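Side-chain contacts in N-formylglutamate amidohydrolase (Ralstonia eutropha, PDB 2Q7S), which binds a zinc ion and probably acts as a hydrolase of the N-formylglutamate amidohydrolase family: residues H57-W62 with L72-F77; N176-R181 with R188-F193; E212-E217 with T276-R281. All blocks are in the same frame, centred on the assembly; numbering follows the deposited sequence. Where two conformers were deposited one is given.

Contact 1: H57-W62 with L72-F77; sequences HVDALW and LLAATF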
ATOM      1  N   HIS A  57       6.462  -0.057   9.271  1.00 14.20           N
ATOM      2  CA  HIS A  57       6.938   1.333   9.372  1.00 14.21           C
ATOM      3  C   HIS A  57       6.707   2.231   8.148  1.00 11.51           C
ATOM      4  O   HIS A  57       7.145   3.357   8.163  1.00  8.78           O
ATOM      5  CB  HIS A  57       8.430   1.377   9.679  1.00 15.05           C
ATOM      6  CG  HIS A  57       8.860   0.493  10.794  1.00  7.85           C
ATOM      7  ND1 HIS A  57       8.319   0.582  12.059  1.00 13.89           N
ATOM      8  CD2 HIS A  57       9.811  -0.470  10.852  1.00 13.02           C
ATOM      9  CE1 HIS A  57       8.883  -0.332  12.837  1.00 19.22           C
ATOM     10  NE2 HIS A  57       9.803  -0.969  12.135  1.00 16.05           N
ATOM     11  N   VAL A  58       6.054   1.726   7.096  1.00 16.00           N
ATOM     12  CA  VAL A  58       5.901   2.498   5.832  1.00 16.39           C
ATOM     13  C   VAL A  58       5.143   3.773   6.047  1.00 15.45           C
ATOM     14  O   VAL A  58       5.450   4.822   5.474  1.00 11.79           O
ATOM     15  CB  VAL A  58       5.223   1.655   4.700  1.00 14.85           C
ATOM     16  CG1 VAL A  58       4.688   2.550   3.612  1.00  9.45           C
ATOM     17  CG2 VAL A  58       6.269   0.691   4.155  1.00 10.19           C
ATOM     18  N   ASP A  59       4.206   3.717   6.963  1.00 18.09           N
ATOM     19  CA  ASP A  59       3.505   4.940   7.343  1.00 20.25           C
ATOM     20  C   ASP A  59       4.392   5.995   8.023  1.00 18.49           C
ATOM     21  O   ASP A  59       4.228   7.180   7.748  1.00 16.88           O
ATOM     22  CB  ASP A  59       2.259   4.614   8.142  1.00 17.97           C
ATOM     23  CG  ASP A  59       2.558   4.052   9.484  1.00 22.46           C
ATOM     24  OD1 ASP A  59       3.424   3.148   9.624  1.00 20.50           O
ATOM     25  OD2 ASP A  59       1.892   4.535  10.421  1.00 40.29           O
ATOM     26  N   ALA A  60       5.335   5.568   8.868  1.00 19.18           N
ATOM     27  CA  ALA A  60       6.281   6.499   9.553  1.00 16.89           C
ATOM     28  C   ALA A  60       7.323   7.025   8.562  1.00 16.25           C
ATOM     29  O   ALA A  60       7.772   8.164   8.692  1.00 14.14           O
ATOM     30  CB  ALA A  60       6.971   5.807  10.754  1.00 14.62           C
ATOM     31  N   LEU A  61       7.682   6.210   7.551  1.00 14.68           N
ATOM     32  CA  LEU A  61       8.634   6.633   6.494  1.00 14.50           C
ATOM     33  C   LEU A  61       8.076   7.828   5.747  1.00 15.69           C
ATOM     34  O   LEU A  61       8.810   8.762   5.435  1.00 12.97           O
ATOM     35  CB  LEU A  61       8.933   5.541   5.487  1.00 11.70           C
ATOM     36  CG  LEU A  61       9.913   4.399   5.856  1.00  9.74           C
ATOM     37  CD1 LEU A  61       9.913   3.384   4.719  1.00 11.51           C
ATOM     38  CD2 LEU A  61      11.306   4.955   6.141  1.00  5.78           C
ATOM     39  N   TRP A  62       6.761   7.808   5.524  1.00 16.74           N
ATOM     40  CA  TRP A  62       6.109   8.914   4.832  1.00 16.91           C
ATOM     41  C   TRP A  62       5.409   9.913   5.724  1.00 14.01           C
ATOM     42  O   TRP A  62       4.460  10.588   5.282  1.00 14.75           O
ATOM     43  CB  TRP A  62       5.151   8.352   3.800  1.00 16.60           C
ATOM     44  CG  TRP A  62       5.791   7.549   2.677  1.00 10.43           C
ATOM     45  CD1 TRP A  62       6.038   6.200   2.677  1.00 13.61           C
ATOM     46  CD2 TRP A  62       6.165   8.017   1.363  1.00 19.70           C
ATOM     47  NE1 TRP A  62       6.560   5.807   1.460  1.00 15.49           N
ATOM     48  CE2 TRP A  62       6.622   6.892   0.631  1.00 11.74           C
ATOM     49  CE3 TRP A  62       6.153   9.269   0.733  1.00 15.55           C
ATOM     50  CZ2 TRP A  62       7.086   6.989  -0.687  1.00 12.32           C
ATOM     51  CZ3 TRP A  62       6.637   9.366  -0.603  1.00 13.46           C
ATOM     52  CH2 TRP A  62       7.074   8.231  -1.278  1.00 14.80           C
ATOM     53  N   LEU A  72      -2.528  11.442   4.799  1.00 13.39           N
ATOM     54  CA  LEU A  72      -1.985  10.113   4.949  1.00 13.69           C
ATOM     55  C   LEU A  72      -2.911   9.218   5.758  1.00 14.25           C
ATOM     56  O   LEU A  72      -3.126   9.399   6.961  1.00  9.08           O
ATOM     57  CB  LEU A  72      -0.572  10.181   5.513  1.00 11.72           C
ATOM     58  CG  LEU A  72       0.112   8.816   5.711  1.00 15.10           C
ATOM     59  CD1 LEU A  72       0.309   7.994   4.457  1.00 12.10           C
ATOM     60  CD2 LEU A  72       1.460   9.096   6.368  1.00 14.77           C
ATOM     61  N   LEU A  73      -3.441   8.230   5.048  1.00 11.74           N
ATOM     62  CA  LEU A  73      -4.197   7.142   5.635  1.00 13.79           C
ATOM     63  C   LEU A  73      -3.366   5.839   5.851  1.00 13.35           C
ATOM     64  O   LEU A  73      -2.665   5.368   4.980  1.00 13.79           O
ATOM     65  CB  LEU A  73      -5.398   6.844   4.757  1.00 11.54           C
ATOM     66  CG  LEU A  73      -6.269   5.587   5.085  1.00 16.31           C
ATOM     67  CD1 LEU A  73      -7.093   5.729   6.411  1.00 13.08           C
ATOM     68  CD2 LEU A  73      -7.209   5.303   3.944  1.00 12.29           C
ATOM     69  N   ALA A  74      -3.487   5.247   7.040  1.00 15.11           N
ATOM     70  CA  ALA A  74      -2.791   4.000   7.292  1.00 16.75           C
ATOM     71  C   ALA A  74      -3.619   2.983   8.082  1.00 15.47           C
ATOM     72  O   ALA A  74      -4.256   3.337   9.084  1.00 18.49           O
ATOM     73  CB  ALA A  74      -1.469   4.300   7.976  1.00 14.89           C
ATOM     74  N   ALA A  75      -3.580   1.719   7.640  1.00 15.41           N
ATOM     75  CA  ALA A  75      -4.236   0.595   8.343  1.00 16.66           C
ATOM     76  C   ALA A  75      -3.575   0.221   9.676  1.00 13.53           C
ATOM     77  O   ALA A  75      -2.348   0.204   9.789  1.00 15.01           O
ATOM     78  CB  ALA A  75      -4.294  -0.647   7.454  1.00 13.53           C
ATOM     79  N   THR A  76      -4.370  -0.080  10.694  1.00 14.85           N
ATOM     80  CA  THR A  76      -3.807  -0.502  11.984  1.00 16.46           C
ATOM     81  C   THR A  76      -3.889  -2.040  12.120  1.00 17.03           C
ATOM     82  O   THR A  76      -3.164  -2.652  12.898  1.00 18.93           O
ATOM     83  CB  THR A  76      -4.502   0.171  13.209  1.00 17.63           C
ATOM     84  OG1 THR A  76      -5.890  -0.048  13.121  1.00 17.36           O
ATOM     85  CG2 THR A  76      -4.267   1.691  13.289  1.00 12.80           C
ATOM     86  N   PHE A  77      -4.769  -2.647  11.335  1.00 19.16           N
ATOM     87  CA  PHE A  77      -4.898  -4.092  11.291  1.00 18.11           C
ATOM     88  C   PHE A  77      -3.887  -4.654  10.312  1.00 17.28           C
ATOM     89  O   PHE A  77      -3.476  -3.944   9.384  1.00 13.06           O
ATOM     90  CB  PHE A  77      -6.294  -4.513  10.883  1.00 15.97           C
ATOM     91  CG  PHE A  77      -6.766  -3.899   9.623  1.00 21.69           C
ATOM     92  CD1 PHE A  77      -7.388  -2.632   9.653  1.00 17.27           C
ATOM     93  CD2 PHE A  77      -6.600  -4.545   8.399  1.00 11.84           C
ATOM     94  CE1 PHE A  77      -7.767  -2.014   8.543  1.00 16.19           C
ATOM     95  CE2 PHE A  77      -7.035  -3.913   7.254  1.00 10.98           C
ATOM     96  CZ  PHE A  77      -7.631  -2.674   7.317  1.00 20.12           C
TER

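Contact 2: N176-R181 with R188-F193; sequences NNAYER and RPLADF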
ATOM      1  N   ASN A 176      13.567  -8.398  -0.044  1.00 20.05           N
ATOM      2  CA  ASN A 176      14.650  -8.422  -0.977  1.00 19.52           C
ATOM      3  C   ASN A 176      14.450  -9.519  -2.026  1.00 19.89           C
ATOM      4  O   ASN A 176      14.866  -9.408  -3.180  1.00 20.56           O
ATOM      5  CB  ASN A 176      15.957  -8.601  -0.212  1.00 24.10           C
ATOM      6  CG  ASN A 176      17.033  -7.635  -0.656  1.00 24.91           C
ATOM      7  OD1 ASN A 176      16.747  -6.563  -1.175  1.00 26.47           O
ATOM      8  ND2 ASN A 176      18.279  -8.017  -0.460  1.00 25.59           N
ATOM      9  N   ASN A 177      13.765 -10.575  -1.623  1.00 20.97           N
ATOM     10  CA  ASN A 177      13.466 -11.667  -2.519  1.00 22.20           C
ATOM     11  C   ASN A 177      12.077 -11.578  -3.134  1.00 22.59           C
ATOM     12  O   ASN A 177      11.475 -12.598  -3.420  1.00 24.94           O
ATOM     13  CB  ASN A 177      13.701 -13.012  -1.809  1.00 22.62           C
ATOM     14  CG  ASN A 177      12.735 -13.268  -0.676  1.00 23.17           C
ATOM     15  OD1 ASN A 177      11.923 -12.421  -0.324  1.00 27.01           O
ATOM     16  ND2 ASN A 177      12.814 -14.458  -0.104  1.00 26.87           N
ATOM     17  N   ALA A 178      11.573 -10.368  -3.365  1.00 22.97           N
ATOM     18  CA  ALA A 178      10.258 -10.204  -4.001  1.00 24.79           C
ATOM     19  C   ALA A 178      10.112 -10.964  -5.339  1.00 25.87           C
ATOM     20  O   ALA A 178       9.020 -11.435  -5.652  1.00 25.72           O
ATOM     21  CB  ALA A 178       9.935  -8.779  -4.192  1.00 22.99           C
ATOM     22  N   TYR A 179      11.196 -11.088  -6.110  1.00 26.34           N
ATOM     23  CA  TYR A 179      11.172 -11.807  -7.389  1.00 27.81           C
ATOM     24  C   TYR A 179      10.947 -13.323  -7.174  1.00 30.18           C
ATOM     25  O   TYR A 179      10.169 -13.946  -7.886  1.00 29.66           O
ATOM     26  CB  TYR A 179      12.473 -11.592  -8.182  1.00 28.27           C
ATOM     27  CG  TYR A 179      12.582 -10.292  -8.999  1.00 27.01           C
ATOM     28  CD1 TYR A 179      11.584  -9.921  -9.905  1.00 29.56           C
ATOM     29  CD2 TYR A 179      13.697  -9.477  -8.895  1.00 18.75           C
ATOM     30  CE1 TYR A 179      11.685  -8.756 -10.645  1.00 27.19           C
ATOM     31  CE2 TYR A 179      13.819  -8.305  -9.649  1.00 21.32           C
ATOM     32  CZ  TYR A 179      12.816  -7.956 -10.521  1.00 17.68           C
ATOM     33  OH  TYR A 179      12.907  -6.827 -11.295  1.00 21.05           O
ATOM     34  N   GLU A 180      11.652 -13.891  -6.200  1.00 31.19           N
ATOM     35  CA  GLU A 180      11.532 -15.299  -5.821  1.00 32.55           C
ATOM     36  C   GLU A 180      10.123 -15.634  -5.321  1.00 32.86           C
ATOM     37  O   GLU A 180       9.528 -16.639  -5.724  1.00 32.48           O
ATOM     38  CB  GLU A 180      12.588 -15.600  -4.742  1.00 33.30           C
ATOM     39  CG  GLU A 180      12.488 -16.946  -4.029  1.00 35.26           C
ATOM     40  CD  GLU A 180      13.697 -17.214  -3.098  1.00 39.35           C
ATOM     41  OE1 GLU A 180      14.049 -16.336  -2.279  1.00 43.97           O
ATOM     42  OE2 GLU A 180      14.298 -18.312  -3.181  1.00 48.12           O
ATOM     43  N   ARG A 181       9.604 -14.789  -4.447  1.00 32.18           N
ATOM     44  CA  ARG A 181       8.264 -14.933  -3.886  1.00 34.84           C
ATOM     45  C   ARG A 181       7.121 -14.778  -4.903  1.00 36.32           C
ATOM     46  O   ARG A 181       6.069 -15.420  -4.783  1.00 35.53           O
ATOM     47  CB  ARG A 181       8.055 -13.859  -2.819  1.00 34.24           C
ATOM     48  CG  ARG A 181       8.941 -14.017  -1.617  1.00 38.43           C
ATOM     49  CD  ARG A 181       8.358 -13.251  -0.460  1.00 43.46           C
ATOM     50  NE  ARG A 181       9.387 -12.846   0.487  1.00 46.36           N
ATOM     51  CZ  ARG A 181       9.430 -13.176   1.780  1.00 51.83           C
ATOM     52  NH1 ARG A 181       8.478 -13.930   2.335  1.00 52.82           N
ATOM     53  NH2 ARG A 181      10.441 -12.732   2.531  1.00 50.17           N
ATOM     54  N   ARG A 188      17.695  -8.803 -13.943  1.00 20.25           N
ATOM     55  CA  ARG A 188      18.024  -7.579 -13.227  1.00 21.87           C
ATOM     56  C   ARG A 188      17.807  -7.695 -11.722  1.00 18.83           C
ATOM     57  O   ARG A 188      16.780  -8.223 -11.293  1.00 20.61           O
ATOM     58  CB  ARG A 188      17.069  -6.449 -13.668  1.00 21.48           C
ATOM     59  CG  ARG A 188      17.067  -6.170 -15.123  1.00 28.97           C
ATOM     60  CD  ARG A 188      15.924  -5.239 -15.549  1.00 28.25           C
ATOM     61  NE  ARG A 188      15.957  -5.114 -17.002  1.00 32.94           N
ATOM     62  CZ  ARG A 188      15.525  -6.054 -17.835  1.00 37.97           C
ATOM     63  NH1 ARG A 188      14.987  -7.180 -17.367  1.00 37.37           N
ATOM     64  NH2 ARG A 188      15.615  -5.865 -19.143  1.00 40.07           N
ATOM     65  N   PRO A 189      18.663  -7.036 -10.917  1.00 17.40           N
ATOM     66  CA  PRO A 189      18.292  -6.950  -9.497  1.00 15.07           C
ATOM     67  C   PRO A 189      17.090  -6.056  -9.223  1.00 15.90           C
ATOM     68  O   PRO A 189      16.855  -5.044  -9.912  1.00 16.57           O
ATOM     69  CB  PRO A 189      19.525  -6.353  -8.833  1.00 17.28           C
ATOM     70  CG  PRO A 189      20.201  -5.593  -9.909  1.00 19.17           C
ATOM     71  CD  PRO A 189      19.910  -6.318 -11.202  1.00 18.38           C
ATOM     72  N   LEU A 190      16.357  -6.431  -8.179  1.00 14.31           N
ATOM     73  CA  LEU A 190      15.266  -5.667  -7.641  1.00 17.29           C
ATOM     74  C   LEU A 190      15.732  -4.256  -7.289  1.00 20.65           C
ATOM     75  O   LEU A 190      16.787  -4.103  -6.677  1.00 22.04           O
ATOM     76  CB  LEU A 190      14.772  -6.362  -6.377  1.00 18.18           C
ATOM     77  CG  LEU A 190      13.508  -5.780  -5.814  1.00  9.68           C
ATOM     78  CD1 LEU A 190      12.312  -5.950  -6.807  1.00 16.14           C
ATOM     79  CD2 LEU A 190      13.175  -6.445  -4.495  1.00 14.85           C
ATOM     80  N   ALA A 191      14.950  -3.239  -7.701  1.00 20.14           N
ATOM     81  CA  ALA A 191      15.326  -1.846  -7.478  1.00 16.09           C
ATOM     82  C   ALA A 191      15.035  -1.485  -6.017  1.00 13.96           C
ATOM     83  O   ALA A 191      14.352  -2.222  -5.268  1.00 13.04           O
ATOM     84  CB  ALA A 191      14.588  -0.934  -8.431  1.00 11.85           C
ATOM     85  N   ASP A 192      15.559  -0.337  -5.612  1.00 12.21           N
ATOM     86  CA  ASP A 192      15.308   0.163  -4.301  1.00  9.60           C
ATOM     87  C   ASP A 192      13.863   0.663  -4.198  1.00 12.41           C
ATOM     88  O   ASP A 192      13.256   0.543  -3.140  1.00 11.77           O
ATOM     89  CB  ASP A 192      16.281   1.290  -3.964  1.00  9.39           C
ATOM     90  CG  ASP A 192      17.701   0.828  -3.858  1.00 13.69           C
ATOM     91  OD1 ASP A 192      17.910  -0.288  -3.389  1.00 15.50           O
ATOM     92  OD2 ASP A 192      18.603   1.606  -4.202  1.00 13.01           O
ATOM     93  N   PHE A 193      13.371   1.275  -5.281  1.00 12.02           N
ATOM     94  CA  PHE A 193      11.988   1.777  -5.436  1.00 12.30           C
ATOM     95  C   PHE A 193      11.431   1.165  -6.689  1.00 15.42           C
ATOM     96  O   PHE A 193      12.109   1.162  -7.718  1.00 16.51           O
ATOM     97  CB  PHE A 193      11.959   3.279  -5.621  1.00 15.81           C
ATOM     98  CG  PHE A 193      12.153   4.036  -4.350  1.00 13.32           C
ATOM     99  CD1 PHE A 193      13.413   4.224  -3.829  1.00 17.44           C
ATOM    100  CD2 PHE A 193      11.054   4.522  -3.642  1.00 15.36           C
ATOM    101  CE1 PHE A 193      13.594   4.880  -2.613  1.00 16.94           C
ATOM    102  CE2 PHE A 193      11.247   5.231  -2.431  1.00 17.71           C
ATOM    103  CZ  PHE A 193      12.498   5.390  -1.939  1.00 19.33           C
TER
HETATM  104  O   HOH W   1      12.891  -4.008  -9.825  1.00 23.70           O
HETATM  105  O   HOH W   2      14.544  -4.789 -11.545  1.00 35.02           O

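Contact 3: E212-E217 with T276-R281; sequences ERELRE and TLLTLR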
ATOM      1  N   GLU A 212      10.856   9.439 -10.023  1.00 15.52           N
ATOM      2  CA  GLU A 212      12.003   8.666 -10.492  1.00 15.98           C
ATOM      3  C   GLU A 212      13.320   9.477 -10.443  1.00 14.31           C
ATOM      4  O   GLU A 212      14.332   9.006  -9.982  1.00 14.91           O
ATOM      5  CB  GLU A 212      11.721   8.195 -11.926  1.00 14.19           C
ATOM      6  CG  GLU A 212      12.844   7.434 -12.593  1.00  7.66           C
ATOM      7  CD  GLU A 212      12.439   7.015 -14.001  1.00 17.92           C
ATOM      8  OE1 GLU A 212      12.486   7.902 -14.867  1.00 24.53           O
ATOM      9  OE2 GLU A 212      12.024   5.846 -14.220  1.00 21.70           O
ATOM     10  N   ARG A 213      13.287  10.672 -11.014  1.00 18.03           N
ATOM     11  CA  ARG A 213      14.453  11.554 -11.125  1.00 17.40           C
ATOM     12  C   ARG A 213      14.947  11.985  -9.745  1.00 16.72           C
ATOM     13  O   ARG A 213      16.135  11.914  -9.450  1.00 14.30           O
ATOM     14  CB  ARG A 213      14.085  12.784 -11.964  1.00 17.44           C
ATOM     15  CG  ARG A 213      15.155  13.889 -12.022  1.00 18.14           C
ATOM     16  CD  ARG A 213      14.797  14.966 -13.046  1.00 24.46           C
ATOM     17  NE  ARG A 213      13.518  15.653 -12.767  1.00 38.03           N
ATOM     18  CZ  ARG A 213      12.400  15.587 -13.517  1.00 45.40           C
ATOM     19  NH1 ARG A 213      12.342  14.858 -14.648  1.00 46.05           N
ATOM     20  NH2 ARG A 213      11.312  16.266 -13.137  1.00 44.01           N
ATOM     21  N   GLU A 214      14.038  12.422  -8.891  1.00 14.20           N
ATOM     22  CA  GLU A 214      14.422  12.846  -7.522  1.00 13.91           C
ATOM     23  C   GLU A 214      15.079  11.692  -6.744  1.00 13.98           C
ATOM     24  O   GLU A 214      16.109  11.878  -6.137  1.00 12.23           O
ATOM     25  CB  GLU A 214      13.210  13.413  -6.772  1.00 14.49           C
ATOM     26  CG  GLU A 214      12.724  14.756  -7.359  1.00 19.83           C
ATOM     27  CD  GLU A 214      13.688  15.903  -7.068  1.00 25.45           C
ATOM     28  OE1 GLU A 214      14.252  15.905  -5.953  1.00 18.76           O
ATOM     29  OE2 GLU A 214      13.899  16.776  -7.958  1.00 27.18           O
ATOM     30  N   LEU A 215      14.510  10.480  -6.815  1.00 13.33           N
ATOM     31  CA  LEU A 215      15.084   9.324  -6.123  1.00 13.03           C
ATOM     32  C   LEU A 215      16.414   8.867  -6.672  1.00 11.19           C
ATOM     33  O   LEU A 215      17.317   8.586  -5.902  1.00 14.39           O
ATOM     34  CB  LEU A 215      14.085   8.133  -6.107  1.00 13.37           C
ATOM     35  CG  LEU A 215      12.900   8.382  -5.172  1.00 18.17           C
ATOM     36  CD1 LEU A 215      11.970   7.265  -5.238  1.00 16.61           C
ATOM     37  CD2 LEU A 215      13.309   8.634  -3.716  1.00 14.25           C
ATOM     38  N   ARG A 216      16.551   8.782  -8.007  1.00 12.05           N
ATOM     39  CA  ARG A 216      17.864   8.513  -8.629  1.00  9.97           C
ATOM     40  C   ARG A 216      18.908   9.580  -8.317  1.00 11.54           C
ATOM     41  O   ARG A 216      20.066   9.274  -8.158  1.00 11.78           O
ATOM     42  CB  ARG A 216      17.734   8.342 -10.153  1.00  9.95           C
ATOM     43  CG  ARG A 216      17.018   7.089 -10.534  1.00  9.85           C
ATOM     44  CD  ARG A 216      16.734   7.066 -12.019  1.00 11.43           C
ATOM     45  NE  ARG A 216      16.223   5.766 -12.398  1.00 16.68           N
ATOM     46  CZ  ARG A 216      15.768   5.459 -13.615  1.00 20.82           C
ATOM     47  NH1 ARG A 216      15.683   6.375 -14.573  1.00 19.91           N
ATOM     48  NH2 ARG A 216      15.335   4.234 -13.857  1.00 23.00           N
ATOM     49  N   GLU A 217      18.508  10.824  -8.195  1.00 11.29           N
ATOM     50  CA  GLU A 217      19.476  11.866  -7.816  1.00 19.26           C
ATOM     51  C   GLU A 217      20.019  11.690  -6.393  1.00 17.45           C
ATOM     52  O   GLU A 217      21.122  12.092  -6.123  1.00 16.97           O
ATOM     53  CB  GLU A 217      18.891  13.265  -8.059  1.00 18.20           C
ATOM     54  CG  GLU A 217      18.776  13.539  -9.560  1.00 28.50           C
ATOM     55  CD  GLU A 217      18.275  14.941  -9.937  1.00 27.89           C
ATOM     56  OE1 GLU A 217      18.051  15.770  -9.024  1.00 40.13           O
ATOM     57  OE2 GLU A 217      18.113  15.187 -11.166  1.00 31.46           O
ATOM     58  N   THR A 276      10.893  12.793   3.024  1.00 15.46           N
ATOM     59  CA  THR A 276      10.398  14.105   3.371  1.00 12.84           C
ATOM     60  C   THR A 276      10.712  15.141   2.302  1.00 12.96           C
ATOM     61  O   THR A 276       9.860  15.925   1.896  1.00 12.06           O
ATOM     62  CB  THR A 276      10.934  14.555   4.731  1.00 13.22           C
ATOM     63  OG1 THR A 276      10.349  13.725   5.739  1.00 15.74           O
ATOM     64  CG2 THR A 276      10.558  15.943   4.986  1.00 14.23           C
ATOM     65  N   LEU A 277      11.972  15.179   1.888  1.00 13.86           N
ATOM     66  CA  LEU A 277      12.399  16.055   0.806  0.50 12.73           C
ATOM     67  C   LEU A 277      11.706  15.706  -0.519  1.00 11.50           C
ATOM     68  O   LEU A 277      11.343  16.614  -1.273  1.00 15.82           O
ATOM     69  CB  LEU A 277      13.926  16.036   0.650  0.50 13.43           C
ATOM     70  CG  LEU A 277      14.845  16.895   1.540  0.50 13.25           C
ATOM     71  CD1 LEU A 277      14.972  18.334   1.073  0.50  7.84           C
ATOM     72  CD2 LEU A 277      14.453  16.870   2.985  0.50 15.26           C
ATOM     73  N   LEU A 278      11.493  14.428  -0.806  1.00 10.37           N
ATOM     74  CA  LEU A 278      10.800  14.034  -2.041  1.00 11.94           C
ATOM     75  C   LEU A 278       9.335  14.519  -1.957  1.00 14.81           C
ATOM     76  O   LEU A 278       8.782  15.029  -2.924  1.00 14.15           O
ATOM     77  CB  LEU A 278      10.823  12.502  -2.240  1.00 14.48           C
ATOM     78  CG  LEU A 278       9.851  11.991  -3.310  1.00 13.95           C
ATOM     79  CD1 LEU A 278      10.327  12.444  -4.686  1.00 12.93           C
ATOM     80  CD2 LEU A 278       9.627  10.447  -3.202  1.00 17.46           C
ATOM     81  N   THR A 279       8.751  14.428  -0.770  1.00 14.39           N
ATOM     82  CA  THR A 279       7.315  14.742  -0.555  1.00 15.30           C
ATOM     83  C   THR A 279       7.064  16.228  -0.719  1.00 11.30           C
ATOM     84  O   THR A 279       6.034  16.642  -1.220  1.00 15.46           O
ATOM     85  CB  THR A 279       6.800  14.159   0.835  1.00 16.52           C
ATOM     86  OG1 THR A 279       6.891  12.723   0.842  1.00 22.33           O
ATOM     87  CG2 THR A 279       5.341  14.484   1.089  1.00 15.11           C
ATOM     88  N   LEU A 280       8.014  17.046  -0.254  1.00 16.60           N
ATOM     89  CA  LEU A 280       7.941  18.469  -0.396  1.00 14.63           C
ATOM     90  C   LEU A 280       7.944  18.781  -1.894  1.00 13.32           C
ATOM     91  O   LEU A 280       7.137  19.583  -2.398  1.00 11.76           O
ATOM     92  CB  LEU A 280       9.123  19.156   0.327  1.00 15.36           C
ATOM     93  CG  LEU A 280       9.166  20.682   0.369  1.00 18.86           C
ATOM     94  CD1 LEU A 280       7.808  21.278   0.854  1.00 20.24           C
ATOM     95  CD2 LEU A 280      10.323  21.187   1.260  1.00 19.36           C
ATOM     96  N   ARG A 281       8.830  18.129  -2.623  1.00 11.29           N
ATOM     97  CA  ARG A 281       8.864  18.334  -4.065  1.00 14.48           C
ATOM     98  C   ARG A 281       7.560  17.925  -4.787  1.00 15.22           C
ATOM     99  O   ARG A 281       7.118  18.590  -5.715  1.00 15.80           O
ATOM    100  CB  ARG A 281      10.050  17.582  -4.633  1.00 14.83           C
ATOM    101  CG  ARG A 281      10.291  17.872  -6.091  1.00 30.01           C
ATOM    102  CD  ARG A 281      10.737  19.321  -6.344  1.00 29.60           C
ATOM    103  NE  ARG A 281      10.724  19.528  -7.780  1.00 31.56           N
ATOM    104  CZ  ARG A 281       9.647  19.826  -8.502  1.00 31.87           C
ATOM    105  NH1 ARG A 281       8.450  20.001  -7.929  1.00 24.18           N
ATOM    106  NH2 ARG A 281       9.777  19.949  -9.820  1.00 31.35           N
TER

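Contact 1: H57-W62 with L72-F77
Leu72 reaches from the strand to the short helix with one methyl. Its CD2 lies 3.5 Å from Trp62 O and 3.6 Å from Asp59 O. One carbonyl belongs to the helix, the other to the residue just after it, so the methyl rests on polar backbone. The second touch is purely apolar in its nearest atoms. Asp59 CB meets Ala74 CB at 3.7 Å, methylene against methyl. The carboxylate of Asp59 stays further off, with OD2 4.2 Å from Ala74 CB. No hydrogen bond crosses between the segments, and the buried surface is small, about 160 Å².

The side chain of Leu72 has CG anti to the backbone N (chi1 -180°), which carries the branch out from the strand. Leu72 and Ala74 both point toward the helix from the same face of the strand. Trp62 starts toward the strand, but its ring swings away, and its closest approach to Leu72 is by the carbonyl.

Asp59 also touches Ser30 and Ser33, and Val58 touches Leu171 and Ser173. The zinc ligands are near: Asp55 is about 8 Å from Asp59 and His172 about 8 Å from Trp62, between side chains. Strand 71-75 lies between strands 14-17 and 26-30 in the mixed sheet. The helix packs over this face. Leu61 packs on Phe268 and Leu275, and Trp62 on Leu275 and Thr279, of helix 267-289.

Contact 2: N176-R181 with R188-F193
Tyr179 has CG anti to its carbonyl carbon (chi1 -82°), which sends the ring from the short helix toward the loop. Leu190 answers with CG opposite its own N (chi1 -172°), and its two methyls part company. CD1 lies over one face of the Tyr179 ring. CD2 turns to the start of the helical segment, 4.0 Å from Ala178 CB and 3.7 Å from Asn176 O. The loop backbone also meets the ring: Tyr179 CE2 is 3.4 Å from Arg188 O and 3.5 Å from Leu190 N. The carbonyl carbon of Pro189 sits at the ring edge.

Three partners fix the hydroxyl: two donating waters and Asp226 OD1. One water donates to Tyr179 OH at 2.6 Å and to Pro189 O at 2.8 Å. The second donates to Tyr179 OH and accepts from Ala191 N.

One turn along the helix, Arg181 NE bonds to Asn177 OD1 at 2.7 Å, tilted 29° from the carbonyl plane. The contact is a surface one. Helix 178-181 follows strand 166-174, which carries the zinc ligand His172. The loop leads into strand 193-196 of the same mixed sheet. The pair thus links two strands of the sheet at the surface.

Contact 3: E212-E217 with T276-R281
Leu278 is the main apolar side chain of this helix pair, and its two methyls take different partners. CD1 presses on Glu214 CB at 3.7 Å. CD2 meets Leu215 CD2 at 4.1 Å, methyl to methyl, with the two leucine side chains crossing at about a right angle. A chi1 of 166° at Leu278 lets CD1 face Glu214 while CD2 faces Leu215. Both leucines are buried. Leu215 also touches Val222 of strand 222-224, and Leu278 touches Trp62, so the packed side continues into the body of the protein.

The other side is looser and more polar. Glu214 and Arg281 are partly exposed. The methylene CG of Arg281 lies against the carboxylate carbon CD of Glu214, at 4.0 Å, and against its CG. Both chains bend at chi2 and cross at about a right angle. The carboxylate and guanidinium planes are 65° apart. Glu214 OE2 remains 4.2 Å from Arg281 NE, beyond a salt bridge. The other oxygen, OE1, has a long, weak ion pair with Lys218 NZ.

Helix 205-217, which precedes edge strand 222-224, here meets the long C-terminal helix 267-289, away from the zinc site. The segments run nearly antiparallel, at 152°, with their axes 10.5 Å apart. No hydrogen bond joins them, and about 199 Å² is buried.

Several arginines gather at the polar side. Arg213 NH2 lies 5.2 Å from Arg281 NH2, and Arg288 is also close to Arg281. Glu214 may partly offset this positive charge. The pairing therefore seems to rest on Leu278 packed against Leu215 and the aliphatic base of Glu214, with only diffuse electrostatic attraction at the polar side.

How the contacts relate
Contact 1 is buried and is closest of the three to the chain's centre, about 9 Å between centres. Contact 3 is partly buried, and contact 2 lies at the surface. Each joins different elements: helix to strand in contact 1, helix to loop in contact 2, helix to helix in contact 3. Helix 267-289 connects them. Trp62 of contact 1 packs on Leu278 and Thr279 of contact 3. Phe193 of contact 2 packs on Leu215 of contact 3 and also reaches helix 267-289. Contacts 1 and 2 approach without touching. None has a direct hydrogen bond between its segments. Water bridges appear in contact 2 and loosely placed charges in contact 3. Contact 1 has no water bridge and no charge pair between its segments.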